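Local coordinates for protein TetR family transcriptional regulator (Clostridium perfringens, PDB 6AZH) that probably binds DNA as a dimer through N-terminal helix-turn-helix domains and represses or tunes transcription, possibly of fatty acid metabolism genes, at residues Ile11-Phe19 with Val29-Asn37; Ser59-Leu69 with Lys121-Ile132. All coordinates share one frame; numbering follows the deposited sequence.

Contact 1: Ile11-Phe19 with Val29-Asn37; sequences IFEAAINVF and VDEIASKAN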
# COMPACT_ATOMS: atom_id res chain seq x y z
N ILE A 11 6.48 15.91 -20.31
CA ILE A 11 5.69 14.68 -20.34
C ILE A 11 5.82 13.96 -19.01
O ILE A 11 4.83 13.50 -18.43
CB ILE A 11 6.14 13.79 -21.51
CG1 ILE A 11 5.70 14.42 -22.85
CG2 ILE A 11 5.59 12.36 -21.39
CD1 ILE A 11 6.42 13.86 -24.03
N PHE A 12 7.05 13.85 -18.51
CA PHE A 12 7.29 13.20 -17.22
C PHE A 12 6.43 13.82 -16.12
O PHE A 12 5.68 13.11 -15.44
CB PHE A 12 8.77 13.31 -16.87
CG PHE A 12 9.13 12.76 -15.51
CD1 PHE A 12 9.30 11.40 -15.31
CD2 PHE A 12 9.33 13.61 -14.43
CE1 PHE A 12 9.64 10.89 -14.07
CE2 PHE A 12 9.67 13.11 -13.16
CZ PHE A 12 9.84 11.75 -12.99
N GLU A 13 6.52 15.14 -15.95
CA GLU A 13 5.78 15.77 -14.86
C GLU A 13 4.28 15.71 -15.09
O GLU A 13 3.52 15.46 -14.14
CB GLU A 13 6.25 17.22 -14.68
CG GLU A 13 7.53 17.30 -13.86
CD GLU A 13 8.09 18.70 -13.73
OE1 GLU A 13 7.36 19.67 -14.03
OE2 GLU A 13 9.27 18.83 -13.33
N ALA A 14 3.82 15.93 -16.32
CA ALA A 14 2.38 15.84 -16.57
C ALA A 14 1.88 14.41 -16.41
O ALA A 14 0.78 14.18 -15.89
CB ALA A 14 2.04 16.37 -17.97
N ALA A 15 2.65 13.43 -16.90
CA ALA A 15 2.19 12.05 -16.84
C ALA A 15 2.02 11.60 -15.39
O ALA A 15 1.07 10.89 -15.06
CB ALA A 15 3.17 11.13 -17.56
N ILE A 16 2.93 12.02 -14.51
CA ILE A 16 2.78 11.67 -13.10
C ILE A 16 1.41 12.10 -12.59
O ILE A 16 0.70 11.32 -11.95
CB ILE A 16 3.91 12.28 -12.25
CG1 ILE A 16 5.19 11.49 -12.42
CG2 ILE A 16 3.50 12.28 -10.80
CD1 ILE A 16 6.43 12.25 -12.01
N ASN A 17 1.03 13.36 -12.87
CA ASN A 17 -0.23 13.87 -12.34
C ASN A 17 -1.43 13.19 -12.99
O ASN A 17 -2.41 12.87 -12.31
CB ASN A 17 -0.30 15.38 -12.51
CG ASN A 17 0.59 16.10 -11.55
OD1 ASN A 17 0.79 15.65 -10.41
ND2 ASN A 17 1.15 17.22 -11.98
N VAL A 18 -1.38 12.94 -14.30
CA VAL A 18 -2.49 12.26 -14.97
C VAL A 18 -2.65 10.85 -14.41
O VAL A 18 -3.75 10.45 -13.99
CB VAL A 18 -2.28 12.24 -16.49
CG1 VAL A 18 -3.36 11.41 -17.14
CG2 VAL A 18 -2.30 13.67 -17.06
N PHE A 19 -1.56 10.08 -14.40
CA PHE A 19 -1.61 8.73 -13.84
C PHE A 19 -2.06 8.74 -12.38
O PHE A 19 -2.83 7.87 -11.96
CB PHE A 19 -0.24 8.05 -13.97
CG PHE A 19 0.10 7.60 -15.37
CD1 PHE A 19 -0.79 6.81 -16.10
CD2 PHE A 19 1.33 7.92 -15.94
CE1 PHE A 19 -0.47 6.37 -17.38
CE2 PHE A 19 1.67 7.49 -17.22
CZ PHE A 19 0.76 6.71 -17.94
N VAL A 29 -2.73 9.17 -23.71
CA VAL A 29 -1.74 10.01 -24.39
C VAL A 29 -2.34 11.39 -24.67
O VAL A 29 -1.68 12.42 -24.45
CB VAL A 29 -1.25 9.33 -25.68
CG1 VAL A 29 -0.48 10.31 -26.54
CG2 VAL A 29 -0.40 8.13 -25.37
N ASP A 30 -3.59 11.44 -25.13
CA ASP A 30 -4.25 12.71 -25.44
C ASP A 30 -4.18 13.67 -24.26
O ASP A 30 -3.84 14.85 -24.42
CB ASP A 30 -5.72 12.48 -25.82
CG ASP A 30 -5.89 11.67 -27.08
OD1 ASP A 30 -5.02 11.72 -27.98
OD2 ASP A 30 -6.93 10.98 -27.16
N GLU A 31 -4.51 13.18 -23.07
CA GLU A 31 -4.53 14.04 -21.89
C GLU A 31 -3.11 14.42 -21.46
O GLU A 31 -2.87 15.56 -21.07
CB GLU A 31 -5.29 13.34 -20.75
CG GLU A 31 -5.31 14.10 -19.42
CD GLU A 31 -6.18 15.36 -19.43
OE1 GLU A 31 -6.77 15.70 -20.48
OE2 GLU A 31 -6.27 16.01 -18.37
N ILE A 32 -2.17 13.47 -21.55
CA ILE A 32 -0.79 13.77 -21.16
C ILE A 32 -0.18 14.83 -22.07
O ILE A 32 0.51 15.74 -21.60
CB ILE A 32 0.05 12.47 -21.14
CG1 ILE A 32 -0.44 11.55 -20.01
CG2 ILE A 32 1.54 12.80 -20.97
CD1 ILE A 32 0.07 10.12 -20.09
N ALA A 33 -0.44 14.74 -23.37
CA ALA A 33 0.09 15.76 -24.29
C ALA A 33 -0.48 17.13 -23.95
O ALA A 33 0.25 18.12 -23.89
CB ALA A 33 -0.25 15.40 -25.75
N SER A 34 -1.79 17.19 -23.72
CA SER A 34 -2.45 18.44 -23.38
C SER A 34 -1.88 19.02 -22.10
O SER A 34 -1.49 20.19 -22.05
CB SER A 34 -3.95 18.21 -23.26
OG SER A 34 -4.60 19.36 -22.76
N LYS A 35 -1.79 18.19 -21.05
CA LYS A 35 -1.31 18.69 -19.77
C LYS A 35 0.16 19.07 -19.83
O LYS A 35 0.59 19.99 -19.13
CB LYS A 35 -1.55 17.64 -18.68
CG LYS A 35 -3.01 17.51 -18.23
CD LYS A 35 -3.42 18.69 -17.34
CE LYS A 35 -4.82 18.49 -16.75
NZ LYS A 35 -5.90 18.77 -17.74
N ALA A 36 0.94 18.35 -20.64
CA ALA A 36 2.36 18.66 -20.79
C ALA A 36 2.63 19.88 -21.65
O ALA A 36 3.77 20.36 -21.65
CB ALA A 36 3.10 17.47 -21.39
N ASN A 37 1.65 20.38 -22.39
CA ASN A 37 1.91 21.44 -23.37
C ASN A 37 2.96 20.99 -24.37
O ASN A 37 3.90 21.73 -24.68
CB ASN A 37 2.34 22.73 -22.68
CG ASN A 37 1.20 23.67 -22.43
OD1 ASN A 37 0.93 24.55 -23.24
ND2 ASN A 37 0.53 23.49 -21.30
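Ile32 is a knob in a hole on helix 11-19 formed by Ile11, Ala15, Val18 and Phe19. Ile32 CG2 lies 4.1 Å from Ile11 CG2, Ile32 CG1 meets Val18 CB at 4.0 Å, and Ile32 CD1 reaches 4.1 Å from Phe19 CZ, approaching that ring at a slant; both methyls also touch Ala15 CB. With CG1 anti to the carbonyl carbon (chi1 -68°) and the chain then extended, CD1 is carried across Ala15 to the ring. One turn on, the backbones close up: Ala14 CB lies 3.5 Å from Ala36 N and 3.7 Å from Ala36 CB, an approach that suits the small alanine methyls. At the outer margin Val18 CG2 rests on Glu31 CG at 3.8 Å and on Lys35 CG; Lys35 NZ turns back to Glu31 OE2 at 2.9 Å in a salt bridge along their own helix. Further out, Phe54 meets the Phe19 ring edge-to-face, Ile53 packs on Ile11 and Ala15, and a Schellman motif ends helix 29-36 at Asn37. Helix 29-36 is the first helix of the helix-turn-helix expected in this family. No hydrogen bond crosses between the segments; what they offer each other is apolar packing, consistent with shape fitting this helix onto helix 6-26.

Contact 2: Ser59-Leu69 with Lys121-Ile132; sequences SKGLEIWHEKL and KITEYIEGIERI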
# COMPACT_ATOMS: atom_id res chain seq x y z
N SER A 59 10.84 4.41 -14.49
CA SER A 59 12.29 4.23 -14.47
C SER A 59 13.00 5.51 -14.05
O SER A 59 13.85 5.50 -13.15
CB SER A 59 12.77 3.77 -15.85
OG SER A 59 14.16 3.50 -15.82
N LYS A 60 12.63 6.64 -14.66
CA LYS A 60 13.24 7.91 -14.27
C LYS A 60 12.94 8.25 -12.81
O LYS A 60 13.84 8.67 -12.07
CB LYS A 60 12.76 9.03 -15.18
CG LYS A 60 13.10 10.42 -14.68
CD LYS A 60 14.61 10.67 -14.72
CE LYS A 60 15.19 10.37 -16.12
NZ LYS A 60 16.69 10.41 -16.16
N GLY A 61 11.68 8.07 -12.38
CA GLY A 61 11.30 8.49 -11.05
C GLY A 61 11.95 7.68 -9.95
O GLY A 61 12.19 8.19 -8.85
N LEU A 62 12.26 6.41 -10.22
CA LEU A 62 12.89 5.61 -9.18
C LEU A 62 14.39 5.85 -9.09
O LEU A 62 15.02 5.35 -8.15
CB LEU A 62 12.64 4.12 -9.43
CG LEU A 62 11.61 3.34 -8.61
CD1 LEU A 62 10.82 4.16 -7.57
CD2 LEU A 62 10.70 2.60 -9.54
N GLU A 63 14.98 6.61 -10.03
CA GLU A 63 16.42 6.86 -10.00
C GLU A 63 16.85 7.50 -8.68
O GLU A 63 17.85 7.08 -8.08
CB GLU A 63 16.83 7.74 -11.18
CG GLU A 63 16.72 7.03 -12.51
CD GLU A 63 17.07 7.91 -13.70
OE1 GLU A 63 17.39 9.10 -13.49
OE2 GLU A 63 17.02 7.41 -14.85
N ILE A 64 16.13 8.53 -8.23
CA ILE A 64 16.51 9.21 -7.01
C ILE A 64 16.35 8.29 -5.80
O ILE A 64 17.10 8.41 -4.83
CB ILE A 64 15.73 10.54 -6.85
CG1 ILE A 64 16.25 11.38 -5.67
CG2 ILE A 64 14.24 10.28 -6.69
CD1 ILE A 64 17.64 11.93 -5.86
N TRP A 65 15.41 7.35 -5.85
CA TRP A 65 15.25 6.40 -4.75
C TRP A 65 16.48 5.50 -4.64
O TRP A 65 17.06 5.34 -3.55
CB TRP A 65 13.98 5.57 -4.94
CG TRP A 65 12.72 6.40 -4.79
CD1 TRP A 65 12.16 7.22 -5.73
CD2 TRP A 65 11.89 6.51 -3.62
NE1 TRP A 65 11.04 7.83 -5.22
CE2 TRP A 65 10.86 7.41 -3.92
CE3 TRP A 65 11.95 5.93 -2.34
CZ2 TRP A 65 9.86 7.74 -3.00
CZ3 TRP A 65 10.96 6.26 -1.42
CH2 TRP A 65 9.93 7.16 -1.75
N HIS A 66 16.91 4.91 -5.76
CA HIS A 66 18.13 4.10 -5.77
C HIS A 66 19.35 4.93 -5.38
O HIS A 66 20.21 4.46 -4.62
CB HIS A 66 18.36 3.49 -7.15
CG HIS A 66 17.42 2.39 -7.49
ND1 HIS A 66 17.38 1.21 -6.78
CD2 HIS A 66 16.49 2.28 -8.47
CE1 HIS A 66 16.46 0.42 -7.30
NE2 HIS A 66 15.91 1.04 -8.33
N GLU A 67 19.43 6.16 -5.88
CA GLU A 67 20.59 7.00 -5.59
C GLU A 67 20.70 7.28 -4.10
O GLU A 67 21.78 7.12 -3.50
CB GLU A 67 20.48 8.31 -6.37
CG GLU A 67 21.57 9.33 -6.05
CD GLU A 67 21.36 10.65 -6.77
OE1 GLU A 67 21.77 11.69 -6.22
OE2 GLU A 67 20.76 10.63 -7.87
N LYS A 68 19.60 7.71 -3.48
CA LYS A 68 19.63 8.06 -2.07
C LYS A 68 19.81 6.84 -1.18
O LYS A 68 20.49 6.93 -0.14
CB LYS A 68 18.36 8.82 -1.68
CG LYS A 68 18.29 10.21 -2.29
CD LYS A 68 17.51 11.16 -1.41
CE LYS A 68 17.36 12.53 -2.07
NZ LYS A 68 18.58 13.37 -1.91
N LEU A 69 19.25 5.69 -1.57
CA LEU A 69 19.49 4.48 -0.79
C LEU A 69 20.94 4.03 -0.91
O LEU A 69 21.57 3.67 0.09
CB LEU A 69 18.54 3.37 -1.23
CG LEU A 69 18.66 2.03 -0.49
CD1 LEU A 69 18.42 2.22 1.00
CD2 LEU A 69 17.69 1.01 -1.08
N LYS A 121 11.09 -3.61 -10.30
CA LYS A 121 11.85 -2.39 -10.00
C LYS A 121 11.79 -2.05 -8.52
O LYS A 121 12.79 -1.63 -7.93
CB LYS A 121 11.31 -1.23 -10.83
CG LYS A 121 12.19 -0.83 -12.00
CD LYS A 121 12.25 -1.91 -13.04
CE LYS A 121 12.38 -1.31 -14.45
NZ LYS A 121 13.70 -0.65 -14.66
N ILE A 122 10.61 -2.21 -7.90
CA ILE A 122 10.49 -1.97 -6.46
C ILE A 122 11.31 -2.99 -5.69
O ILE A 122 11.94 -2.66 -4.67
CB ILE A 122 9.00 -2.01 -6.07
CG1 ILE A 122 8.24 -0.85 -6.76
CG2 ILE A 122 8.82 -1.99 -4.56
CD1 ILE A 122 8.76 0.53 -6.42
N THR A 123 11.32 -4.24 -6.16
CA THR A 123 12.10 -5.29 -5.50
C THR A 123 13.58 -4.95 -5.49
O THR A 123 14.26 -5.13 -4.47
CB THR A 123 11.85 -6.64 -6.19
OG1 THR A 123 10.51 -7.05 -5.93
CG2 THR A 123 12.80 -7.73 -5.66
N GLU A 124 14.10 -4.44 -6.62
CA GLU A 124 15.47 -3.94 -6.66
C GLU A 124 15.73 -2.92 -5.55
O GLU A 124 16.77 -2.96 -4.88
CB GLU A 124 15.77 -3.31 -8.02
CG GLU A 124 15.95 -4.32 -9.14
CD GLU A 124 16.02 -3.67 -10.52
OE1 GLU A 124 16.18 -2.43 -10.59
OE2 GLU A 124 15.92 -4.40 -11.53
N TYR A 125 14.80 -1.98 -5.35
CA TYR A 125 14.95 -1.03 -4.26
C TYR A 125 14.93 -1.73 -2.91
O TYR A 125 15.77 -1.46 -2.04
CB TYR A 125 13.86 0.04 -4.33
CG TYR A 125 13.90 1.02 -3.18
CD1 TYR A 125 14.75 2.12 -3.21
CD2 TYR A 125 13.11 0.85 -2.05
CE1 TYR A 125 14.81 3.01 -2.18
CE2 TYR A 125 13.17 1.73 -1.00
CZ TYR A 125 14.02 2.82 -1.07
OH TYR A 125 14.08 3.71 -0.02
N ILE A 126 13.97 -2.64 -2.70
CA ILE A 126 13.83 -3.31 -1.40
C ILE A 126 15.06 -4.16 -1.08
O ILE A 126 15.42 -4.33 0.09
CB ILE A 126 12.52 -4.13 -1.37
CG1 ILE A 126 11.32 -3.18 -1.40
CG2 ILE A 126 12.44 -5.04 -0.14
CD1 ILE A 126 10.00 -3.87 -1.58
N GLU A 127 15.76 -4.66 -2.10
CA GLU A 127 16.98 -5.43 -1.85
C GLU A 127 18.05 -4.59 -1.18
O GLU A 127 18.88 -5.13 -0.44
CB GLU A 127 17.51 -6.03 -3.15
CG GLU A 127 16.75 -7.28 -3.58
CD GLU A 127 16.97 -7.63 -5.04
OE1 GLU A 127 17.74 -6.92 -5.72
OE2 GLU A 127 16.36 -8.62 -5.50
N GLY A 128 18.08 -3.28 -1.45
CA GLY A 128 19.00 -2.43 -0.71
C GLY A 128 18.69 -2.39 0.77
O GLY A 128 19.60 -2.43 1.61
N ILE A 129 17.40 -2.31 1.12
CA ILE A 129 16.99 -2.39 2.52
C ILE A 129 17.42 -3.72 3.12
O ILE A 129 17.92 -3.78 4.25
CB ILE A 129 15.46 -2.18 2.66
CG1 ILE A 129 15.04 -0.79 2.16
CG2 ILE A 129 15.01 -2.41 4.13
CD1 ILE A 129 13.52 -0.61 2.01
N GLU A 130 17.22 -4.82 2.38
CA GLU A 130 17.66 -6.12 2.89
C GLU A 130 19.15 -6.13 3.18
O GLU A 130 19.58 -6.70 4.19
CB GLU A 130 17.32 -7.23 1.89
CG GLU A 130 15.83 -7.36 1.67
CD GLU A 130 15.45 -8.40 0.63
OE1 GLU A 130 16.34 -9.14 0.17
OE2 GLU A 130 14.26 -8.45 0.27
N ARG A 131 19.95 -5.48 2.33
CA ARG A 131 21.39 -5.47 2.56
C ARG A 131 21.74 -4.77 3.87
O ARG A 131 22.61 -5.24 4.60
CB ARG A 131 22.10 -4.81 1.38
CG ARG A 131 22.03 -5.64 0.09
CD ARG A 131 22.99 -5.13 -0.95
NE ARG A 131 22.56 -3.87 -1.53
CZ ARG A 131 21.72 -3.76 -2.56
NH1 ARG A 131 21.23 -4.85 -3.14
NH2 ARG A 131 21.38 -2.57 -3.02
N ILE A 132 21.10 -3.64 4.17
CA ILE A 132 21.37 -2.96 5.44
C ILE A 132 20.95 -3.84 6.61
O ILE A 132 21.67 -3.95 7.61
CB ILE A 132 20.69 -1.58 5.48
CG1 ILE A 132 21.21 -0.69 4.35
CG2 ILE A 132 20.91 -0.90 6.85
CD1 ILE A 132 20.39 0.56 4.15
O HOH W 1 14.48 -0.38 -9.70
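Leu69 and Tyr125 pack at the heart of a near-parallel helix pair, its segment axes 11° apart, within the all-helical TetR-family fold; the pair is formed by helix 50-74 and helix 113-138 of the C-terminal region. Leu69 is a knob among Tyr125, Gly128, Ile129 and Ile132. Leu69 CD2 lies over one face of the Tyr125 ring in a CH-pi contact, 4.0 Å from the centroid, and 3.7 Å from Gly128 CA, where a glycine leaves room for the methyl. Tyr125 has CG anti to the backbone N (chi1 177°), which swings the ring toward helix 50-74; there the edge of Trp65 points at its face, the planes 83° apart. An aromatic residue with a polar tip suits this place, since OH bonds to Gln90 of helix 79-96 while the carbons fill the interior. Toward Lys121 the packing thins: Leu62 CD2 touches Lys121 CB at 4.1 Å, and the Ser59 hydroxyl stands off the lysine amine. On this more polar flank His66 sets its ring edge against the backbone at Glu124 and Tyr125, and water takes the place of direct bonds. One water donates to Lys121 O at 2.7 Å and to Glu124 OE1 at 2.8 Å.

Both contacts are largely buried and lack direct hydrogen bonds between their segments, yet they serve different regions. Contact 1 lies in the N-terminal TetR-family region, far from the chain centre, and sets the short helix 29-36 steeply across the longer helix 6-26 through alanine, valine and isoleucine. Contact 2, nearer the centre, runs two long helices almost parallel and adds aromatic rings, a glycine and a bridging water. Helix 50-74 connects the regions: it packs against Ile11 and Ala15 of contact 1 through Ile53 and supplies one side of contact 2. Their segments also touch, Phe12 CE1 lying 3.5 Å from Lys60 CG. Of the four segments, 121-132 also reaches the second subunit, where Glu130 forms a salt bridge with Arg168 of that chain.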